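Long-range contacts in ancestral D-type dye decolorizing peroxidase (Geotrichum candidum, PDB 7ANV), which probably uses its bound heme and hydrogen peroxide to oxidise dyes and related substrates, as other D-type dye-decolorizing peroxidases do: residues D11-L16 / V224-R229; F248-K253 / C396-I401; E361-I366 / F405-K410. One frame throughout, in Å; residues are numbered along the deposited sequence.

Contact 1: residues D11-L16 / V224-R229; sequences DILGGL and VILVGR. With SO4 (sulfate ion), chain F.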
loop_
_atom_site.group_PDB
_atom_site.type_symbol
_atom_site.label_atom_id
_atom_site.label_comp_id
_atom_site.label_asym_id
_atom_site.label_seq_id
_atom_site.Cartn_x
_atom_site.Cartn_y
_atom_site.Cartn_z
ATOM N N ASP A 11 -5.284 12.881 -0.795
ATOM C CA ASP A 11 -4.559 11.631 -0.415
ATOM C C ASP A 11 -3.709 11.133 -1.579
ATOM O O ASP A 11 -2.784 10.342 -1.336
ATOM C CB ASP A 11 -5.492 10.507 0.013
ATOM C CG ASP A 11 -4.827 9.553 0.991
ATOM O OD1 ASP A 11 -4.023 10.031 1.838
ATOM O OD2 ASP A 11 -5.208 8.366 0.938
ATOM N N ILE A 12 -4.026 11.555 -2.815
ATOM C CA ILE A 12 -3.382 11.008 -4.035
ATOM C C ILE A 12 -1.968 11.588 -4.142
ATOM O O ILE A 12 -0.970 10.829 -4.062
ATOM C CB ILE A 12 -4.235 11.272 -5.291
ATOM C CG1 ILE A 12 -5.642 10.676 -5.193
ATOM C CG2 ILE A 12 -3.500 10.763 -6.535
ATOM C CD1 ILE A 12 -6.625 11.219 -6.198
ATOM N N LEU A 13 -1.869 12.892 -4.355
ATOM C CA LEU A 13 -0.593 13.627 -4.401
ATOM C C LEU A 13 -0.454 14.347 -3.055
ATOM O O LEU A 13 -1.431 15.026 -2.648
ATOM C CB LEU A 13 -0.597 14.605 -5.573
ATOM C CG LEU A 13 -0.675 14.020 -6.994
ATOM C CD1 LEU A 13 -0.409 15.123 -7.994
ATOM C CD2 LEU A 13 0.290 12.842 -7.219
ATOM N N GLY A 14 0.703 14.188 -2.405
ATOM C CA GLY A 14 0.998 14.743 -1.072
ATOM C C GLY A 14 0.630 13.775 0.029
ATOM O O GLY A 14 1.518 13.383 0.809
ATOM N N GLY A 15 -0.618 13.330 0.012
ATOM C CA GLY A 15 -1.194 12.416 1.012
ATOM C C GLY A 15 -1.705 13.132 2.240
ATOM O O GLY A 15 -1.103 14.119 2.690
ATOM N N LEU A 16 -2.825 12.649 2.781
ATOM C CA LEU A 16 -3.430 13.260 3.987
ATOM C C LEU A 16 -2.542 12.997 5.191
ATOM O O LEU A 16 -2.235 11.857 5.493
ATOM C CB LEU A 16 -4.820 12.664 4.215
ATOM C CG LEU A 16 -5.813 12.804 3.073
ATOM C CD1 LEU A 16 -7.116 12.102 3.453
ATOM C CD2 LEU A 16 -6.048 14.261 2.764
ATOM N N VAL A 224 0.754 8.087 -14.746
ATOM C CA VAL A 224 0.896 6.812 -14.021
ATOM C C VAL A 224 -0.046 6.809 -12.803
ATOM O O VAL A 224 -0.402 5.727 -12.346
ATOM C CB VAL A 224 2.356 6.600 -13.633
ATOM C CG1 VAL A 224 2.530 5.440 -12.691
ATOM C CG2 VAL A 224 3.206 6.419 -14.876
ATOM N N ILE A 225 -0.353 7.979 -12.259
ATOM C CA ILE A 225 -1.124 8.120 -10.984
ATOM C C ILE A 225 -2.507 8.687 -11.305
ATOM O O ILE A 225 -3.511 8.200 -10.751
ATOM C CB ILE A 225 -0.357 8.981 -9.963
ATOM C CG1 ILE A 225 1.009 8.365 -9.665
ATOM C CG2 ILE A 225 -1.201 9.144 -8.692
ATOM C CD1 ILE A 225 0.950 6.950 -9.159
ATOM N N LEU A 226 -2.568 9.684 -12.180
ATOM C CA LEU A 226 -3.806 10.440 -12.474
ATOM C C LEU A 226 -4.376 10.065 -13.834
ATOM O O LEU A 226 -3.650 10.156 -14.853
ATOM C CB LEU A 226 -3.493 11.925 -12.458
ATOM C CG LEU A 226 -3.043 12.508 -11.124
ATOM C CD1 LEU A 226 -2.608 13.965 -11.370
ATOM C CD2 LEU A 226 -4.111 12.415 -10.054
ATOM N N VAL A 227 -5.621 9.613 -13.844
ATOM C CA VAL A 227 -6.298 9.222 -15.104
ATOM C C VAL A 227 -6.342 10.471 -15.997
ATOM O O VAL A 227 -6.516 11.591 -15.499
ATOM C CB VAL A 227 -7.688 8.622 -14.815
ATOM C CG1 VAL A 227 -8.484 8.426 -16.080
ATOM C CG2 VAL A 227 -7.575 7.317 -14.069
ATOM N N GLY A 228 -6.025 10.309 -17.269
ATOM C CA GLY A 228 -6.188 11.368 -18.270
ATOM C C GLY A 228 -5.008 12.302 -18.370
ATOM O O GLY A 228 -5.073 13.194 -19.195
ATOM N N ARG A 229 -3.955 12.099 -17.596
ATOM C CA ARG A 229 -2.740 12.927 -17.692
ATOM C C ARG A 229 -1.680 12.174 -18.498
ATOM O O ARG A 229 -1.808 10.956 -18.755
ATOM C CB ARG A 229 -2.270 13.318 -16.293
ATOM C CG ARG A 229 -3.140 14.366 -15.625
ATOM C CD ARG A 229 -3.087 15.754 -16.256
ATOM N NE ARG A 229 -3.772 16.656 -15.346
ATOM C CZ ARG A 229 -3.593 17.959 -15.252
ATOM N NH1 ARG A 229 -2.710 18.573 -16.032
ATOM N NH2 ARG A 229 -4.310 18.649 -14.379
HETATM S S SO4 F . -0.964 16.569 -19.226
HETATM O O1 SO4 F . -0.303 15.928 -18.110
HETATM O O2 SO4 F . 0.025 16.975 -20.199
HETATM O O3 SO4 F . -1.669 17.725 -18.757
HETATM O O4 SO4 F . -1.869 15.666 -19.856
#
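Ile225 and Ile12 meet through their short branches: CG2 of Ile225 lies 3.5 Å from CG2 of Ile12, the closest approach between the two loops. With CG1 beside the backbone N (chi1 -58°), CG2 of each residue stands opposite that N, and the two side chains run antiparallel past one another, so the contact is made at these gamma methyls while the delta methyls point elsewhere. The same Ile225 methyl comes within 4.3 Å of Leu13 CD2, and Val206 of strand 205-206 adjoins both Ile225 and Leu13. Leu226 continues the patch with its two methyls divided between two partners. Its CD2 reaches to 3.9 Å from Ile12 CG2, the side chains crossing at a slant, while its CD1 faces Leu13 CD1 tip to tip at 4.2 Å. From Leu226 the chain enters a type II turn, for which Gly228 supplies the positive phi of 87°. Partly exposed Arg229 closes the turn, and its NH1 donates to O3 of a sulfate ion, probably from the crystallisation liquor, at 3.0 Å and near the guanidinium plane. Asp245 forms a salt bridge with the NE of this arginine. On the facing side, the loop 11-16 is drawn together by a bond of 3.0 Å from Leu16 N to the anti lone pair of Asp11 OD1, and Arg368 holds the carbonyl oxygens of Asp11 and Ile12. The contact ties the loop leading into strand 20-28, an inner strand of one sheet, to the loop before strand 247-256, an inner strand of the other. With aliphatic groups alone touching, its cohesion depends on complementary shape and burial, and the polar bonds fix each loop separately.

Contact 2: residues F248-K253 / C396-I401; sequences FLVFRK and CYQSNI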
loop_
_atom_site.group_PDB
_atom_site.type_symbol
_atom_site.label_atom_id
_atom_site.label_comp_id
_atom_site.label_asym_id
_atom_site.label_seq_id
_atom_site.Cartn_x
_atom_site.Cartn_y
_atom_site.Cartn_z
ATOM N N PHE A 248 -7.254 5.513 -9.101
ATOM C CA PHE A 248 -7.819 4.282 -8.504
ATOM C C PHE A 248 -7.151 4.019 -7.152
ATOM O O PHE A 248 -5.901 4.041 -7.043
ATOM C CB PHE A 248 -7.662 3.096 -9.451
ATOM C CG PHE A 248 -8.485 3.260 -10.690
ATOM C CD1 PHE A 248 -9.808 2.863 -10.674
ATOM C CD2 PHE A 248 -7.936 3.783 -11.854
ATOM C CE1 PHE A 248 -10.614 3.048 -11.796
ATOM C CE2 PHE A 248 -8.741 3.951 -12.971
ATOM C CZ PHE A 248 -10.053 3.538 -12.955
ATOM N N LEU A 249 -8.008 3.837 -6.151
ATOM C CA LEU A 249 -7.656 3.562 -4.758
ATOM C C LEU A 249 -7.832 2.066 -4.538
ATOM O O LEU A 249 -8.958 1.598 -4.505
ATOM C CB LEU A 249 -8.607 4.365 -3.874
ATOM C CG LEU A 249 -8.290 4.480 -2.378
ATOM C CD1 LEU A 249 -9.179 5.520 -1.725
ATOM C CD2 LEU A 249 -8.376 3.171 -1.615
ATOM N N VAL A 250 -6.745 1.365 -4.298
ATOM C CA VAL A 250 -6.782 -0.052 -3.856
ATOM C C VAL A 250 -6.735 -0.069 -2.335
ATOM O O VAL A 250 -5.756 0.430 -1.769
ATOM C CB VAL A 250 -5.610 -0.855 -4.440
ATOM C CG1 VAL A 250 -5.595 -2.247 -3.825
ATOM C CG2 VAL A 250 -5.641 -0.877 -5.968
ATOM N N PHE A 251 -7.725 -0.706 -1.722
ATOM C CA PHE A 251 -7.759 -0.944 -0.269
ATOM C C PHE A 251 -7.581 -2.437 0.015
ATOM O O PHE A 251 -8.331 -3.223 -0.524
ATOM C CB PHE A 251 -9.039 -0.368 0.344
ATOM C CG PHE A 251 -9.039 -0.442 1.850
ATOM C CD1 PHE A 251 -9.423 -1.615 2.491
ATOM C CD2 PHE A 251 -8.687 0.659 2.627
ATOM C CE1 PHE A 251 -9.383 -1.705 3.881
ATOM C CE2 PHE A 251 -8.627 0.567 4.018
ATOM C CZ PHE A 251 -8.988 -0.606 4.631
ATOM N N ARG A 252 -6.654 -2.782 0.897
ATOM C CA ARG A 252 -6.520 -4.140 1.437
ATOM C C ARG A 252 -6.319 -4.082 2.949
ATOM O O ARG A 252 -5.415 -3.397 3.416
ATOM C CB ARG A 252 -5.302 -4.860 0.844
ATOM C CG ARG A 252 -5.265 -4.924 -0.662
ATOM C CD ARG A 252 -5.925 -6.161 -1.189
ATOM N NE ARG A 252 -5.100 -7.343 -0.989
ATOM C CZ ARG A 252 -5.518 -8.613 -1.041
ATOM N NH1 ARG A 252 -6.805 -8.928 -1.151
ATOM N NH2 ARG A 252 -4.614 -9.583 -0.958
ATOM N N LYS A 253 -7.166 -4.787 3.671
ATOM C CA LYS A 253 -6.953 -5.029 5.110
ATOM C C LYS A 253 -6.033 -6.239 5.251
ATOM O O LYS A 253 -6.441 -7.360 4.875
ATOM C CB LYS A 253 -8.280 -5.225 5.841
ATOM C CG LYS A 253 -8.083 -5.434 7.325
ATOM C CD LYS A 253 -9.343 -5.760 8.109
ATOM C CE LYS A 253 -8.937 -6.175 9.507
ATOM N NZ LYS A 253 -10.082 -6.592 10.353
ATOM N N CYS A 396 -3.168 2.047 -1.972
ATOM C CA CYS A 396 -2.283 2.594 -2.996
ATOM C C CYS A 396 -3.125 3.220 -4.091
ATOM O O CYS A 396 -4.287 2.813 -4.282
ATOM C CB CYS A 396 -1.261 1.565 -3.449
ATOM S SG CYS A 396 -1.919 0.263 -4.520
ATOM N N TYR A 397 -2.502 4.176 -4.761
ATOM C CA TYR A 397 -3.092 4.932 -5.885
ATOM C C TYR A 397 -2.290 4.669 -7.161
ATOM O O TYR A 397 -1.058 4.581 -7.138
ATOM C CB TYR A 397 -3.126 6.424 -5.557
ATOM C CG TYR A 397 -4.017 6.764 -4.395
ATOM C CD1 TYR A 397 -5.388 6.877 -4.584
ATOM C CD2 TYR A 397 -3.510 6.903 -3.107
ATOM C CE1 TYR A 397 -6.240 7.242 -3.553
ATOM C CE2 TYR A 397 -4.373 7.195 -2.048
ATOM C CZ TYR A 397 -5.726 7.370 -2.282
ATOM O OH TYR A 397 -6.583 7.666 -1.259
ATOM N N GLN A 398 -3.007 4.659 -8.278
ATOM C CA GLN A 398 -2.474 4.433 -9.635
ATOM C C GLN A 398 -3.568 4.772 -10.618
ATOM O O GLN A 398 -4.759 4.680 -10.282
ATOM C CB GLN A 398 -2.007 2.980 -9.832
ATOM C CG GLN A 398 -3.074 1.905 -9.639
ATOM C CD GLN A 398 -3.092 1.287 -8.262
ATOM O OE1 GLN A 398 -2.307 0.394 -7.951
ATOM N NE2 GLN A 398 -3.971 1.770 -7.413
ATOM N N SER A 399 -3.188 5.067 -11.847
ATOM C CA SER A 399 -4.173 5.305 -12.917
ATOM C C SER A 399 -4.677 3.979 -13.471
ATOM O O SER A 399 -5.680 4.013 -14.155
ATOM C CB SER A 399 -3.589 6.112 -14.030
ATOM O OG SER A 399 -2.467 5.443 -14.605
ATOM N N ASN A 400 -3.941 2.892 -13.258
ATOM C CA ASN A 400 -4.239 1.596 -13.900
ATOM C C ASN A 400 -3.978 0.470 -12.900
ATOM O O ASN A 400 -2.797 0.155 -12.626
ATOM C CB ASN A 400 -3.351 1.518 -15.133
ATOM C CG ASN A 400 -3.749 0.420 -16.070
ATOM O OD1 ASN A 400 -3.738 -0.750 -15.674
ATOM N ND2 ASN A 400 -4.087 0.804 -17.295
ATOM N N ILE A 401 -5.046 -0.129 -12.375
ATOM C CA ILE A 401 -4.902 -1.151 -11.296
ATOM C C ILE A 401 -4.117 -2.343 -11.858
ATOM O O ILE A 401 -3.255 -2.904 -11.141
ATOM C CB ILE A 401 -6.278 -1.543 -10.728
ATOM C CG1 ILE A 401 -6.935 -0.388 -9.958
ATOM C CG2 ILE A 401 -6.151 -2.765 -9.828
ATOM C CD1 ILE A 401 -8.270 -0.732 -9.453
#
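Phe248 and Gln398 are joined by main chain and side chain alike. Phe248 N donates to Gln398 O at 2.9 Å, and Gln398 N returns a bond to Phe248 O; Val250 and Cys396 form the second hydrogen-bonded pair, with Val250 N 2.9 Å from Cys396 O. Phe248 O is gripped twice, because Gln398 NE2 also donates to it at 3.0 Å. The backbone N-H arrives in the carbonyl plane, whereas the amide comes from well above it. Gln398 manages this because its CG sits between the backbone N and carbonyl carbon (chi1 60°) and the chain then bends, swinging the amide across toward strand 247-256; OE1 is taken by Phe405 N. A CA-H...O contact from Tyr397 adds to the load on the same oxygen. These bonds pair the two inner strands of an antiparallel sheet in the order 366-372, 391-398, 247-256, 466-476, the ferredoxin-like arrangement that dye-decolorizing peroxidases contain twice. Side-chain packing divides between its faces. On one, Leu249 lies alongside Tyr397, with Leu249 CG 3.6 Å from Tyr397 CE1. The phenol oxygen is hydrogen-bonded to Asp11 OD2, and an alanine in place of Tyr397 would probably leave that carboxylate oxygen without its hydroxyl mate and a gap beside Leu249. On the other face, methyl CG2 of Val250 lies against the amide of Gln398, 3.4 Å from NE2. Beyond the strand end, Ser399 O approaches the edge of the Phe248 ring, 3.2 Å from CD2, while Ile401 crosses Phe248 at about a right angle, its CG1 3.6 Å from Phe248 CB.

Contact 3: residues E361-I366 / F405-K410; sequences ESRRII and FQFIQK. With HEM (protoporphyrin IX containing Fe), chain B.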
loop_
_atom_site.group_PDB
_atom_site.type_symbol
_atom_site.label_atom_id
_atom_site.label_comp_id
_atom_site.label_asym_id
_atom_site.label_seq_id
_atom_site.Cartn_x
_atom_site.Cartn_y
_atom_site.Cartn_z
ATOM N N GLU A 361 8.223 2.959 -15.413
ATOM C CA GLU A 361 7.408 3.988 -14.728
ATOM C C GLU A 361 5.994 3.418 -14.585
ATOM O O GLU A 361 5.349 3.756 -13.607
ATOM C CB GLU A 361 7.424 5.350 -15.453
ATOM C CG GLU A 361 6.467 5.471 -16.637
ATOM C CD GLU A 361 6.198 6.860 -17.184
ATOM O OE1 GLU A 361 5.429 6.974 -18.223
ATOM O OE2 GLU A 361 6.726 7.815 -16.614
ATOM N N SER A 362 5.528 2.527 -15.465
ATOM C CA SER A 362 4.066 2.198 -15.486
ATOM C C SER A 362 3.674 1.341 -14.280
ATOM O O SER A 362 2.457 1.171 -14.047
ATOM C CB SER A 362 3.646 1.530 -16.768
ATOM O OG SER A 362 4.349 0.315 -16.924
ATOM N N ARG A 363 4.655 0.727 -13.597
ATOM C CA ARG A 363 4.422 -0.223 -12.502
ATOM C C ARG A 363 4.442 0.503 -11.157
ATOM O O ARG A 363 4.323 -0.189 -10.118
ATOM C CB ARG A 363 5.482 -1.328 -12.464
ATOM C CG ARG A 363 5.723 -2.016 -13.791
ATOM C CD ARG A 363 4.438 -2.527 -14.329
ATOM N NE ARG A 363 4.691 -3.361 -15.497
ATOM C CZ ARG A 363 3.719 -3.797 -16.279
ATOM N NH1 ARG A 363 2.470 -3.490 -15.983
ATOM N NH2 ARG A 363 3.989 -4.524 -17.353
ATOM N N ARG A 364 4.625 1.819 -11.126
ATOM C CA ARG A 364 4.813 2.525 -9.844
ATOM C C ARG A 364 3.454 2.829 -9.206
ATOM O O ARG A 364 2.491 3.104 -9.939
ATOM C CB ARG A 364 5.633 3.799 -10.041
ATOM C CG ARG A 364 7.026 3.547 -10.615
ATOM C CD ARG A 364 7.846 2.620 -9.752
ATOM N NE ARG A 364 8.048 3.094 -8.399
ATOM C CZ ARG A 364 8.975 3.983 -8.030
ATOM N NH1 ARG A 364 9.793 4.519 -8.928
ATOM N NH2 ARG A 364 9.047 4.386 -6.776
ATOM N N ILE A 365 3.424 2.760 -7.885
ATOM C CA ILE A 365 2.225 3.102 -7.067
ATOM C C ILE A 365 2.611 4.116 -5.999
ATOM O O ILE A 365 3.794 4.182 -5.581
ATOM C CB ILE A 365 1.598 1.837 -6.465
ATOM C CG1 ILE A 365 2.541 1.120 -5.509
ATOM C CG2 ILE A 365 1.098 0.942 -7.598
ATOM C CD1 ILE A 365 1.908 -0.016 -4.749
ATOM N N ILE A 366 1.626 4.894 -5.577
ATOM C CA ILE A 366 1.724 5.752 -4.374
ATOM C C ILE A 366 1.024 5.047 -3.217
ATOM O O ILE A 366 -0.147 4.662 -3.380
ATOM C CB ILE A 366 1.106 7.126 -4.678
ATOM C CG1 ILE A 366 2.055 7.911 -5.568
ATOM C CG2 ILE A 366 0.775 7.869 -3.398
ATOM C CD1 ILE A 366 1.525 9.259 -5.940
ATOM N N PHE A 405 -0.901 -2.125 -8.561
ATOM C CA PHE A 405 -1.161 -3.092 -7.474
ATOM C C PHE A 405 -1.209 -4.534 -8.026
ATOM O O PHE A 405 -0.541 -5.416 -7.478
ATOM C CB PHE A 405 -2.465 -2.786 -6.747
ATOM C CG PHE A 405 -2.854 -3.891 -5.814
ATOM C CD1 PHE A 405 -2.172 -4.097 -4.635
ATOM C CD2 PHE A 405 -3.869 -4.762 -6.137
ATOM C CE1 PHE A 405 -2.522 -5.125 -3.780
ATOM C CE2 PHE A 405 -4.240 -5.762 -5.265
ATOM C CZ PHE A 405 -3.546 -5.973 -4.098
ATOM N N GLN A 406 -2.039 -4.805 -9.023
ATOM C CA GLN A 406 -2.251 -6.213 -9.471
ATOM C C GLN A 406 -0.949 -6.808 -10.028
ATOM O O GLN A 406 -0.678 -8.002 -9.809
ATOM C CB GLN A 406 -3.314 -6.321 -10.544
ATOM C CG GLN A 406 -4.738 -6.245 -10.021
ATOM C CD GLN A 406 -5.712 -6.411 -11.160
ATOM O OE1 GLN A 406 -5.568 -5.800 -12.209
ATOM N NE2 GLN A 406 -6.697 -7.283 -11.001
ATOM N N PHE A 407 -0.208 -6.032 -10.800
ATOM C CA PHE A 407 1.032 -6.509 -11.446
ATOM C C PHE A 407 2.064 -6.811 -10.362
ATOM O O PHE A 407 2.714 -7.864 -10.374
ATOM C CB PHE A 407 1.506 -5.475 -12.454
ATOM C CG PHE A 407 2.346 -6.099 -13.532
ATOM C CD1 PHE A 407 1.764 -6.722 -14.618
ATOM C CD2 PHE A 407 3.723 -6.114 -13.418
ATOM C CE1 PHE A 407 2.537 -7.298 -15.617
ATOM C CE2 PHE A 407 4.502 -6.709 -14.413
ATOM C CZ PHE A 407 3.909 -7.322 -15.483
ATOM N N ILE A 408 2.244 -5.867 -9.435
ATOM C CA ILE A 408 3.188 -6.004 -8.306
ATOM C C ILE A 408 2.855 -7.247 -7.513
ATOM O O ILE A 408 3.786 -8.078 -7.283
ATOM C CB ILE A 408 3.203 -4.747 -7.439
ATOM C CG1 ILE A 408 3.687 -3.547 -8.247
ATOM C CG2 ILE A 408 4.068 -5.004 -6.210
ATOM C CD1 ILE A 408 3.386 -2.226 -7.566
ATOM N N GLN A 409 1.596 -7.421 -7.124
ATOM C CA GLN A 409 1.226 -8.599 -6.320
ATOM C C GLN A 409 1.433 -9.877 -7.137
ATOM O O GLN A 409 2.062 -10.824 -6.649
ATOM C CB GLN A 409 -0.209 -8.515 -5.829
ATOM C CG GLN A 409 -0.610 -9.696 -4.975
ATOM C CD GLN A 409 -0.013 -9.606 -3.593
ATOM O OE1 GLN A 409 -0.243 -8.647 -2.828
ATOM N NE2 GLN A 409 0.775 -10.614 -3.254
ATOM N N LYS A 410 0.862 -9.942 -8.328
ATOM C CA LYS A 410 0.666 -11.228 -9.025
ATOM C C LYS A 410 1.852 -11.587 -9.935
ATOM O O LYS A 410 2.195 -12.782 -9.976
ATOM C CB LYS A 410 -0.652 -11.190 -9.782
ATOM C CG LYS A 410 -1.865 -11.053 -8.877
ATOM C CD LYS A 410 -3.175 -11.252 -9.570
ATOM C CE LYS A 410 -3.665 -10.017 -10.262
ATOM N NZ LYS A 410 -4.961 -10.258 -10.919
HETATM C CHA HEM B . 7.789 -0.799 0.694
HETATM C CHB HEM B . 6.102 -3.326 4.468
HETATM C CHC HEM B . 2.267 -4.735 1.755
HETATM C CHD HEM B . 4.232 -2.514 -2.079
HETATM C C1A HEM B . 7.640 -1.359 1.950
HETATM C C2A HEM B . 8.527 -1.154 3.036
HETATM C C3A HEM B . 8.070 -1.875 4.094
HETATM C C4A HEM B . 6.870 -2.511 3.674
HETATM C CMA HEM B . 8.676 -1.954 5.486
HETATM C CAA HEM B . 9.818 -0.343 3.015
HETATM C CBA HEM B . 9.643 1.162 3.122
HETATM C CGA HEM B . 9.821 1.898 1.825
HETATM O O1A HEM B . 10.659 1.616 0.949
HETATM O O2A HEM B . 9.122 2.842 1.643
HETATM C C1B HEM B . 4.902 -3.924 4.037
HETATM C C2B HEM B . 4.055 -4.703 4.888
HETATM C C3B HEM B . 2.970 -5.088 4.158
HETATM C C4B HEM B . 3.167 -4.515 2.798
HETATM C CMB HEM B . 4.308 -5.049 6.330
HETATM C CAB HEM B . 1.766 -5.863 4.542
HETATM C CBB HEM B . 1.298 -5.998 5.808
HETATM C C1C HEM B . 2.475 -4.274 0.445
HETATM C C2C HEM B . 1.668 -4.549 -0.669
HETATM C C3C HEM B . 2.263 -3.936 -1.757
HETATM C C4C HEM B . 3.428 -3.276 -1.284
HETATM C CMC HEM B . 0.388 -5.372 -0.648
HETATM C CAC HEM B . 1.878 -3.905 -3.170
HETATM C CBC HEM B . 1.115 -4.835 -3.726
HETATM C C1D HEM B . 5.334 -1.821 -1.580
HETATM C C2D HEM B . 6.106 -0.933 -2.466
HETATM C C3D HEM B . 7.108 -0.474 -1.685
HETATM C C4D HEM B . 6.932 -1.081 -0.347
HETATM C CMD HEM B . 5.889 -0.564 -3.930
HETATM C CAD HEM B . 8.198 0.490 -2.102
HETATM C CBD HEM B . 9.373 -0.203 -2.813
HETATM C CGD HEM B . 10.366 0.793 -3.334
HETATM O O1D HEM B . 11.575 0.546 -3.089
HETATM O O2D HEM B . 10.013 1.787 -4.019
HETATM N NA HEM B . 6.608 -2.195 2.354
HETATM N NB HEM B . 4.328 -3.827 2.828
HETATM N NC HEM B . 3.573 -3.537 0.057
HETATM N ND HEM B . 5.865 -1.925 -0.338
HETATM FE FE HEM B . 5.170 -2.878 1.187
#
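One flank of the heme pocket is built where the loop 361-366 meets the first turns of helix 405-413, with Arg363 laid on Phe407 and Ile365 set against Ile408. The guanidinium of Arg363 stacks flat on the Phe407 ring, centres 3.5 Å apart and planes only 4° from parallel. Its CZ stands over the middle of the ring, 8° off the normal, a cation-pi geometry in which NH2 approaches ring atom CZ of Phe407 to 3.4 Å and NE lies over the CD2-CE2 side. Ser362 OG lies near the opposite face of the guanidinium, toward its rim, so the group is flanked on both faces; Trp412 meets the Phe407 ring edge-to-face. Deeper in, Ile365 and Ile408 reach toward each other tip to tip, CD1 to CD1 at 3.9 Å. With CG1 of Ile365 between the backbone N and the carbonyl carbon (chi1 63°), its delta methyl extends toward both the helix and the porphyrin, 4.1 Å from methyl CMD of the heme. Ile408 CD1 also lies 3.4 Å from Arg363 O, touching the loop's backbone too. The helix then meets the cofactor directly: Phe405 CD1 is 3.5 Å from the vinyl carbon CBC, and Ile408 CG2 is 3.9 Å from the same atom. Arg364, pointing away from the helix, brings NH2 to 3.9 Å from propionate oxygen O2D, too far for a hydrogen bond but near enough that its charge would probably favour the anionic propionate. An apolar rim around the vinyl and methyl groups, with arginine by a propionate, is the familiar division of a heme pocket, here in the C-terminal half of a dye-decolorizing peroxidase.

All three contacts are largely buried, but contact 2 lies nearest the centre of the chain and contact 1 farthest from it, while contact 3 combines buried isoleucines with a partly exposed arginine-aromatic pair. Their chemistry follows their place: loops in contact 1 meet by aliphatic groups, strands in contact 2 chiefly by backbone bonds, and loop and helix in contact 3 by cation-pi stacking and apolar packing beside the heme. Contact 2 is the hub. Val224 O accepts from Ser399 N, linking it to contact 1, and Ile366 O accepts from Tyr397 N, linking it to contact 3, whose helix 405-413 directly follows strand 391-398. Contacts 1 and 3 also touch, through Val224 and Ile366.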